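Local coordinates for mandelate racemase/muconate lactonizing protein (Dickeya dadantii, PDB 4IHC) that dehydrates D-mannonate and D-gluconate, which are probably not its physiological substrates, with low activity to 2-dehydro-3-deoxy-D-gluconate, using one magnesium ion per subunit, at residues M131-L136 with N361-M366; Q267-E272 with I315-C320. All coordinates share one frame; numbering follows the deposited sequence.

Contact 1. Residues M131-L136 with N361-M366; sequences MPVYEL and NMHLDM
The imidazole of H363 carries Y134 CD2 over one face, 3.5 Å above the plane and toward the rim, while the backbone N of V133 lies at its edge, in plane. The two rings are inclined at 50° with centroids 5.0 Å apart, an oblique pairing. One face of the Y134 ring is covered from within its own segment by P132 CB, which also comes within 3.9 Å of H363 CE1. A bent hydrogen bond runs from Y134 N to H363 ND1 (3.1 Å, 141° at the hydrogen), with the donor tilted from the imidazole plane. H363 ND1 thus accepts an N-H from the first turn of helix 133-136, right after the N-cap residue P132. A chi1 of 63° folds the Y134 side chain in over its own backbone, which turns the phenol back over P132 and H363. On the far side of this tyrosine, Y134 CB meets M366 CB at 3.8 Å, the two side chains running alongside and pointing the same way. Short helix 133-136, which follows helix 108-129, is thereby packed against barrel helix 355-367; M366 also touches I145 of strand 145-153, and Y134 reaches the loop residues K140 and V400.

Contact 2. Residues Q267-E272 with I315-C320; sequences QLFYLE and IDYIRC. With MG (magnesium ion), chain I.
Y317 has the most surface buried here, its ring meeting both F269 and Y270 on the same side of its plane. Y270 CD2 lies over one face of the Y317 ring, 3.4 Å from Y317 CD2, with the planes inclined at 48°. F269 is also oblique to Y317, and F269 CZ comes within 3.4 Å of Y317 OH, which sits over a face of the phenylalanine ring. Water 1, in the plane of the Y317 ring, links Y317 OH to F269 O (2.5 and 2.7 Å); the same hydroxyl bonds R344. The Y270 ring leans obliquely across Y317, and Y270 OH, hydrogen-bonded to Y148, touches R319 CD at 3.4 Å. R319, bent at chi2 and chi3, crosses E272 nearly at right angles. R319 NH2 donates to E272 OE2 at 3.2 Å, from above the carboxylate plane, and R319 NE completes the salt bridge with E272 OE1; E375 is a second acid partner of NH2. E272 OE2 also binds the magnesium ion, at 1.9 Å, so ion and guanidinium probably both draw charge from this oxygen. D246, E298 and two waters also bind the magnesium ion. Acids at the C-terminal ends of successive parallel strands are the magnesium site of the enolase-superfamily barrel, where R319 probably binds substrate.

How the contacts relate
Both contacts involve the barrel: contact 2 lies within it, and contact 1 joins one of its outer helices to helix 133-136. Contact 2 lies on the inner side of the barrel wall, joining strand 270-272 to strand 317-318 past strand 294-296, and includes part of the magnesium site. Contact 1 lies outside the strands, where helix 355-367 meets the short helix that follows the N-terminal domain's helix 108-129. The centres of contact 1 and contact 2 are about 23 Å apart, and the nearest atoms of contact 1 and contact 2 about 6 Å, without touching. Helix 355-367 nevertheless leads back toward the catalytic end: N361 ND2 bonds the backbone O of H348, a probable substrate-binding residue that R319 of contact 2 touches.

Contact 1. Residues M131-L136 with N361-M366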
ATOM      1  N   MET A 131     -12.296   1.048 -47.639  1.00 12.99           N
ATOM      2  CA  MET A 131     -11.672   2.048 -46.728  1.00 20.34           C
ATOM      3  C   MET A 131     -10.318   1.634 -46.211  1.00 11.85           C
ATOM      4  O   MET A 131     -10.124   0.464 -45.927  1.00 16.26           O
ATOM      5  CB  MET A 131     -12.518   2.217 -45.475  1.00 20.62           C
ATOM      6  CG  MET A 131     -13.821   2.931 -45.664  1.00 21.73           C
ATOM      7  SD  MET A 131     -14.670   2.924 -44.078  1.00 22.73           S
ATOM      8  CE  MET A 131     -16.312   3.274 -44.723  1.00 13.35           C
ATOM      9  N   PRO A 132      -9.399   2.606 -46.002  1.00 15.24           N
ATOM     10  CA  PRO A 132      -8.152   2.245 -45.315  1.00 10.95           C
ATOM     11  C   PRO A 132      -8.422   1.754 -43.892  1.00 12.33           C
ATOM     12  O   PRO A 132      -9.477   2.053 -43.325  1.00 13.25           O
ATOM     13  CB  PRO A 132      -7.381   3.570 -45.264  1.00 12.23           C
ATOM     14  CG  PRO A 132      -7.956   4.417 -46.381  1.00 13.97           C
ATOM     15  CD  PRO A 132      -9.397   4.011 -46.492  1.00  9.28           C
ATOM     16  N   VAL A 133      -7.487   1.018 -43.295  1.00 14.78           N
ATOM     17  CA  VAL A 133      -7.756   0.455 -41.958  1.00 13.23           C
ATOM     18  C   VAL A 133      -7.901   1.590 -40.946  1.00  9.08           C
ATOM     19  O   VAL A 133      -8.766   1.552 -40.076  1.00 14.42           O
ATOM     20  CB  VAL A 133      -6.735  -0.628 -41.537  1.00 10.58           C
ATOM     21  CG1 VAL A 133      -6.912  -1.036 -40.079  1.00 15.82           C
ATOM     22  CG2 VAL A 133      -6.914  -1.869 -42.380  1.00 12.45           C
ATOM     23  N   TYR A 134      -7.113   2.648 -41.098  1.00  9.33           N
ATOM     24  CA  TYR A 134      -7.215   3.735 -40.141  1.00  7.14           C
ATOM     25  C   TYR A 134      -8.609   4.355 -40.129  1.00 14.43           C
ATOM     26  O   TYR A 134      -9.008   4.933 -39.123  1.00 11.23           O
ATOM     27  CB  TYR A 134      -6.116   4.793 -40.349  1.00 13.46           C
ATOM     28  CG  TYR A 134      -6.164   5.501 -41.673  1.00 16.98           C
ATOM     29  CD1 TYR A 134      -7.123   6.477 -41.932  1.00 19.06           C
ATOM     30  CD2 TYR A 134      -5.237   5.206 -42.669  1.00 18.17           C
ATOM     31  CE1 TYR A 134      -7.167   7.130 -43.168  1.00 16.78           C
ATOM     32  CE2 TYR A 134      -5.262   5.855 -43.902  1.00 17.73           C
ATOM     33  CZ  TYR A 134      -6.232   6.820 -44.146  1.00 22.53           C
ATOM     34  OH  TYR A 134      -6.264   7.468 -45.380  1.00 19.04           O
ATOM     35  N   GLU A 135      -9.355   4.228 -41.229  1.00 13.87           N
ATOM     36  CA  GLU A 135     -10.726   4.757 -41.275  1.00 13.84           C
ATOM     37  C   GLU A 135     -11.674   3.877 -40.472  1.00 17.06           C
ATOM     38  O   GLU A 135     -12.591   4.373 -39.833  1.00 18.58           O
ATOM     39  CB  GLU A 135     -11.253   4.940 -42.715  1.00 17.98           C
ATOM     40  N   LEU A 136     -11.450   2.574 -40.489  1.00 15.80           N
ATOM     41  CA  LEU A 136     -12.262   1.669 -39.681  1.00 12.83           C
ATOM     42  C   LEU A 136     -11.935   1.828 -38.187  1.00 21.68           C
ATOM     43  O   LEU A 136     -12.776   1.552 -37.338  1.00 20.79           O
ATOM     44  CB  LEU A 136     -12.026   0.222 -40.100  1.00 20.39           C
ATOM     45  CG  LEU A 136     -12.316  -0.173 -41.555  1.00 18.34           C
ATOM     46  CD1 LEU A 136     -11.699  -1.540 -41.820  1.00 17.80           C
ATOM     47  CD2 LEU A 136     -13.807  -0.198 -41.829  1.00 25.85           C
ATOM     48  N   ASN A 361       1.697  -0.364 -38.310  1.00 12.05           N
ATOM     49  CA  ASN A 361       2.136   0.645 -37.362  1.00  9.40           C
ATOM     50  C   ASN A 361       1.432   1.962 -37.698  1.00  8.51           C
ATOM     51  O   ASN A 361       0.963   2.708 -36.833  1.00 12.12           O
ATOM     52  CB  ASN A 361       3.661   0.886 -37.466  1.00 10.48           C
ATOM     53  CG  ASN A 361       4.487  -0.186 -36.756  1.00 11.24           C
ATOM     54  OD1 ASN A 361       3.955  -1.072 -36.091  1.00 11.27           O
ATOM     55  ND2 ASN A 361       5.809  -0.119 -36.926  1.00 18.91           N
ATOM     56  N   MET A 362       1.394   2.291 -38.972  1.00  9.99           N
ATOM     57  CA  MET A 362       0.984   3.649 -39.338  1.00 14.25           C
ATOM     58  C   MET A 362      -0.527   3.856 -39.367  1.00  8.42           C
ATOM     59  O   MET A 362      -1.021   4.950 -39.086  1.00 11.63           O
ATOM     60  CB  MET A 362       1.672   4.098 -40.646  1.00 12.48           C
ATOM     61  CG  MET A 362       3.112   4.554 -40.395  1.00 14.82           C
ATOM     62  SD  MET A 362       4.028   4.845 -41.924  1.00 27.47           S
ATOM     63  CE  MET A 362       5.728   4.841 -41.316  1.00 12.44           C
ATOM     64  N   HIS A 363      -1.272   2.810 -39.683  1.00  8.51           N
ATOM     65  CA  HIS A 363      -2.736   2.908 -39.588  1.00  8.22           C
ATOM     66  C   HIS A 363      -3.177   3.018 -38.117  1.00  7.59           C
ATOM     67  O   HIS A 363      -4.102   3.767 -37.782  1.00  9.48           O
ATOM     68  CB  HIS A 363      -3.381   1.706 -40.307  1.00  8.94           C
ATOM     69  CG  HIS A 363      -3.364   1.850 -41.795  1.00 13.45           C
ATOM     70  ND1 HIS A 363      -4.503   1.772 -42.567  1.00 14.48           N
ATOM     71  CD2 HIS A 363      -2.346   2.116 -42.649  1.00 15.59           C
ATOM     72  CE1 HIS A 363      -4.180   1.970 -43.835  1.00 20.32           C
ATOM     73  NE2 HIS A 363      -2.874   2.157 -43.913  1.00 12.27           N
ATOM     74  N   LEU A 364      -2.498   2.290 -37.240  1.00 10.10           N
ATOM     75  CA  LEU A 364      -2.657   2.511 -35.806  1.00 12.06           C
ATOM     76  C   LEU A 364      -2.242   3.933 -35.422  1.00 10.36           C
ATOM     77  O   LEU A 364      -2.924   4.600 -34.652  1.00  8.70           O
ATOM     78  CB  LEU A 364      -1.818   1.498 -35.021  1.00 10.64           C
ATOM     79  CG  LEU A 364      -2.343   0.067 -35.013  1.00 11.19           C
ATOM     80  CD1 LEU A 364      -1.232  -0.869 -34.581  1.00  8.09           C
ATOM     81  CD2 LEU A 364      -3.576  -0.056 -34.109  1.00 12.75           C
ATOM     82  N   ASP A 365      -1.117   4.408 -35.941  1.00  8.58           N
ATOM     83  CA  ASP A 365      -0.654   5.766 -35.596  1.00  9.79           C
ATOM     84  C   ASP A 365      -1.665   6.853 -36.021  1.00 13.93           C
ATOM     85  O   ASP A 365      -1.942   7.789 -35.281  1.00 12.53           O
ATOM     86  CB  ASP A 365       0.683   6.056 -36.276  1.00  8.80           C
ATOM     87  CG  ASP A 365       1.831   5.242 -35.702  1.00 12.19           C
ATOM     88  OD1 ASP A 365       1.742   4.744 -34.549  1.00 13.10           O
ATOM     89  OD2 ASP A 365       2.843   5.105 -36.414  1.00 10.45           O
ATOM     90  N   MET A 366      -2.215   6.715 -37.228  1.00 15.32           N
ATOM     91  CA  MET A 366      -3.173   7.673 -37.771  1.00  9.51           C
ATOM     92  C   MET A 366      -4.491   7.727 -36.970  1.00 13.51           C
ATOM     93  O   MET A 366      -5.215   8.731 -36.959  1.00 14.28           O
ATOM     94  CB  MET A 366      -3.473   7.320 -39.226  1.00 12.07           C
ATOM     95  CG  MET A 366      -2.385   7.715 -40.225  1.00 34.19           C
ATOM     96  SD  MET A 366      -2.249   9.506 -40.506  1.00 38.21           S
ATOM     97  CE  MET A 366      -3.822  10.064 -39.821  1.00 15.63           C
TER

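Contact 2. Residues Q267-E272 with I315-C320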
ATOM      1  N   GLN A 267      17.194  16.485 -21.431  1.00 17.76           N
ATOM      2  CA  GLN A 267      15.807  16.449 -21.872  1.00 15.05           C
ATOM      3  C   GLN A 267      15.537  15.539 -23.073  1.00 17.81           C
ATOM      4  O   GLN A 267      15.069  15.987 -24.126  1.00 13.58           O
ATOM      5  CB  GLN A 267      15.297  17.878 -22.106  1.00 11.71           C
ATOM      6  CG  GLN A 267      15.221  18.628 -20.775  1.00 25.67           C
ATOM      7  CD  GLN A 267      14.868  20.084 -20.921  1.00 37.70           C
ATOM      8  OE1 GLN A 267      13.705  20.459 -20.820  1.00 32.69           O
ATOM      9  NE2 GLN A 267      15.874  20.918 -21.154  1.00 42.88           N
ATOM     10  N   LEU A 268      15.816  14.255 -22.900  1.00 12.56           N
ATOM     11  CA  LEU A 268      15.482  13.271 -23.917  1.00 13.03           C
ATOM     12  C   LEU A 268      13.989  13.223 -24.149  1.00  9.84           C
ATOM     13  O   LEU A 268      13.201  13.496 -23.257  1.00  8.45           O
ATOM     14  CB  LEU A 268      15.988  11.863 -23.554  1.00 12.06           C
ATOM     15  CG  LEU A 268      17.469  11.685 -23.194  1.00 19.04           C
ATOM     16  CD1 LEU A 268      17.880  10.223 -23.284  1.00 17.39           C
ATOM     17  CD2 LEU A 268      18.409  12.523 -24.029  1.00 25.77           C
ATOM     18  N   PHE A 269      13.612  12.876 -25.376  1.00 10.07           N
ATOM     19  CA  PHE A 269      12.225  12.588 -25.703  1.00 15.29           C
ATOM     20  C   PHE A 269      11.807  11.303 -24.978  1.00 10.59           C
ATOM     21  O   PHE A 269      10.699  11.219 -24.403  1.00 11.97           O
ATOM     22  CB  PHE A 269      12.073  12.443 -27.217  1.00 11.09           C
ATOM     23  CG  PHE A 269      10.661  12.237 -27.653  1.00 13.39           C
ATOM     24  CD1 PHE A 269       9.793  13.317 -27.764  1.00 12.92           C
ATOM     25  CD2 PHE A 269      10.195  10.969 -27.956  1.00 13.19           C
ATOM     26  CE1 PHE A 269       8.476  13.119 -28.154  1.00 13.73           C
ATOM     27  CE2 PHE A 269       8.877  10.772 -28.328  1.00 11.66           C
ATOM     28  CZ  PHE A 269       8.029  11.855 -28.456  1.00 12.79           C
ATOM     29  N   TYR A 270      12.674  10.291 -25.052  1.00 11.20           N
ATOM     30  CA  TYR A 270      12.603   9.171 -24.116  1.00  9.31           C
ATOM     31  C   TYR A 270      13.860   8.322 -24.008  1.00  7.78           C
ATOM     32  O   TYR A 270      14.611   8.186 -24.957  1.00 10.17           O
ATOM     33  CB  TYR A 270      11.383   8.288 -24.347  1.00  6.53           C
ATOM     34  CG  TYR A 270      11.235   7.545 -25.674  1.00  9.13           C
ATOM     35  CD1 TYR A 270      12.165   6.597 -26.102  1.00  7.59           C
ATOM     36  CD2 TYR A 270      10.077   7.712 -26.446  1.00  8.51           C
ATOM     37  CE1 TYR A 270      11.986   5.884 -27.309  1.00  9.89           C
ATOM     38  CE2 TYR A 270       9.884   6.995 -27.617  1.00  8.16           C
ATOM     39  CZ  TYR A 270      10.836   6.081 -28.045  1.00  8.10           C
ATOM     40  OH  TYR A 270      10.605   5.382 -29.211  1.00 11.32           O
ATOM     41  N   LEU A 271      14.070   7.771 -22.818  1.00  6.32           N
ATOM     42  CA  LEU A 271      15.090   6.778 -22.568  1.00  6.67           C
ATOM     43  C   LEU A 271      14.442   5.385 -22.651  1.00  9.93           C
ATOM     44  O   LEU A 271      13.501   5.100 -21.910  1.00 10.67           O
ATOM     45  CB  LEU A 271      15.690   7.021 -21.185  1.00  9.64           C
ATOM     46  CG  LEU A 271      16.833   6.094 -20.717  1.00 12.64           C
ATOM     47  CD1 LEU A 271      18.033   6.220 -21.631  1.00 10.47           C
ATOM     48  CD2 LEU A 271      17.247   6.423 -19.287  1.00 13.91           C
ATOM     49  N   GLU A 272      14.944   4.538 -23.547  1.00  7.43           N
ATOM     50  CA  GLU A 272      14.263   3.313 -23.917  1.00 11.56           C
ATOM     51  C   GLU A 272      14.866   2.075 -23.261  1.00 13.61           C
ATOM     52  O   GLU A 272      16.088   1.957 -23.156  1.00 12.17           O
ATOM     53  CB  GLU A 272      14.302   3.158 -25.446  1.00 13.20           C
ATOM     54  CG  GLU A 272      13.888   1.793 -25.935  1.00 17.87           C
ATOM     55  CD  GLU A 272      13.858   1.712 -27.443  1.00 29.18           C
ATOM     56  OE1 GLU A 272      13.789   2.780 -28.088  1.00 22.69           O
ATOM     57  OE2 GLU A 272      13.893   0.580 -27.980  1.00 27.57           O
ATOM     58  N   ILE A 315       5.795   3.996 -17.159  1.00  7.93           N
ATOM     59  CA  ILE A 315       6.412   4.385 -18.425  1.00  6.85           C
ATOM     60  C   ILE A 315       5.576   5.471 -19.087  1.00  9.82           C
ATOM     61  O   ILE A 315       4.396   5.651 -18.764  1.00  8.58           O
ATOM     62  CB  ILE A 315       6.492   3.202 -19.421  1.00  8.55           C
ATOM     63  CG1 ILE A 315       5.079   2.725 -19.795  1.00  8.73           C
ATOM     64  CG2 ILE A 315       7.352   2.062 -18.850  1.00  6.25           C
ATOM     65  CD1 ILE A 315       5.057   1.420 -20.617  1.00  7.69           C
ATOM     66  N   ASP A 316       6.171   6.156 -20.053  1.00  6.95           N
ATOM     67  CA  ASP A 316       5.463   7.172 -20.823  1.00 11.20           C
ATOM     68  C   ASP A 316       5.164   6.778 -22.286  1.00  7.97           C
ATOM     69  O   ASP A 316       4.283   7.368 -22.918  1.00  9.02           O
ATOM     70  CB  ASP A 316       6.266   8.475 -20.767  1.00  8.60           C
ATOM     71  CG  ASP A 316       6.793   8.724 -19.356  1.00 13.02           C
ATOM     72  OD1 ASP A 316       6.005   9.193 -18.510  1.00 14.56           O
ATOM     73  OD2 ASP A 316       7.974   8.393 -19.078  1.00 17.79           O
ATOM     74  N   TYR A 317       5.835   5.750 -22.783  1.00  6.00           N
ATOM     75  CA  TYR A 317       5.657   5.331 -24.171  1.00  7.20           C
ATOM     76  C   TYR A 317       5.698   3.814 -24.160  1.00 10.14           C
ATOM     77  O   TYR A 317       6.584   3.216 -23.553  1.00  8.78           O
ATOM     78  CB  TYR A 317       6.786   5.873 -25.064  1.00  8.63           C
ATOM     79  CG  TYR A 317       6.784   7.391 -25.164  1.00  8.11           C
ATOM     80  CD1 TYR A 317       6.047   8.034 -26.163  1.00  7.84           C
ATOM     81  CD2 TYR A 317       7.486   8.168 -24.247  1.00  6.47           C
ATOM     82  CE1 TYR A 317       6.027   9.419 -26.259  1.00  5.90           C
ATOM     83  CE2 TYR A 317       7.470   9.552 -24.316  1.00  4.92           C
ATOM     84  CZ  TYR A 317       6.734  10.161 -25.316  1.00  8.00           C
ATOM     85  OH  TYR A 317       6.693  11.510 -25.401  1.00 11.08           O
ATOM     86  N   ILE A 318       4.730   3.196 -24.816  1.00 11.02           N
ATOM     87  CA  ILE A 318       4.717   1.749 -24.985  1.00 11.94           C
ATOM     88  C   ILE A 318       5.303   1.420 -26.378  1.00 12.84           C
ATOM     89  O   ILE A 318       4.864   1.991 -27.411  1.00 10.83           O
ATOM     90  CB  ILE A 318       3.277   1.193 -24.776  1.00 14.38           C
ATOM     91  CG1 ILE A 318       3.257  -0.338 -24.839  1.00 15.53           C
ATOM     92  CG2 ILE A 318       2.308   1.761 -25.814  1.00 11.84           C
ATOM     93  CD1 ILE A 318       4.062  -0.981 -23.720  1.00 14.22           C
ATOM     94  N   ARG A 319       6.260   0.487 -26.418  1.00  8.68           N
ATOM     95  CA  ARG A 319       7.079   0.232 -27.614  1.00  8.67           C
ATOM     96  C   ARG A 319       6.904  -1.117 -28.295  1.00 17.85           C
ATOM     97  O   ARG A 319       7.815  -1.574 -28.994  1.00 14.06           O
ATOM     98  CB  ARG A 319       8.555   0.318 -27.246  1.00 10.80           C
ATOM     99  CG  ARG A 319       9.018   1.692 -26.843  1.00 13.89           C
ATOM    100  CD  ARG A 319       9.456   2.412 -28.100  1.00 14.37           C
ATOM    101  NE  ARG A 319      10.564   1.727 -28.710  1.00 15.00           N
ATOM    102  CZ  ARG A 319      10.855   1.742 -30.011  1.00  9.70           C
ATOM    103  NH1 ARG A 319      10.097   2.398 -30.881  1.00  8.10           N
ATOM    104  NH2 ARG A 319      11.909   1.074 -30.433  1.00  4.89           N
ATOM    105  N   CYS A 320       5.767  -1.760 -28.111  1.00  9.53           N
ATOM    106  CA  CYS A 320       5.612  -3.118 -28.613  1.00 11.83           C
ATOM    107  C   CYS A 320       5.855  -3.244 -30.102  1.00  9.15           C
ATOM    108  O   CYS A 320       5.619  -2.306 -30.865  1.00 12.24           O
ATOM    109  CB  CYS A 320       4.238  -3.692 -28.243  1.00  9.95           C
ATOM    110  SG  CYS A 320       4.010  -3.825 -26.446  1.00 19.07           S
TER
HETATM  111 MG    MG I 501      15.119  -0.666 -28.720  1.00 11.28          MG
HETATM  112  O   HOH W   1       8.461  12.699 -24.081  1.00  8.48           O
HETATM  113  O   HOH W   2      16.226  -1.913 -29.528  1.00 16.20           O
HETATM  114  O   HOH W   3      15.326  -1.555 -26.925  1.00 14.91           O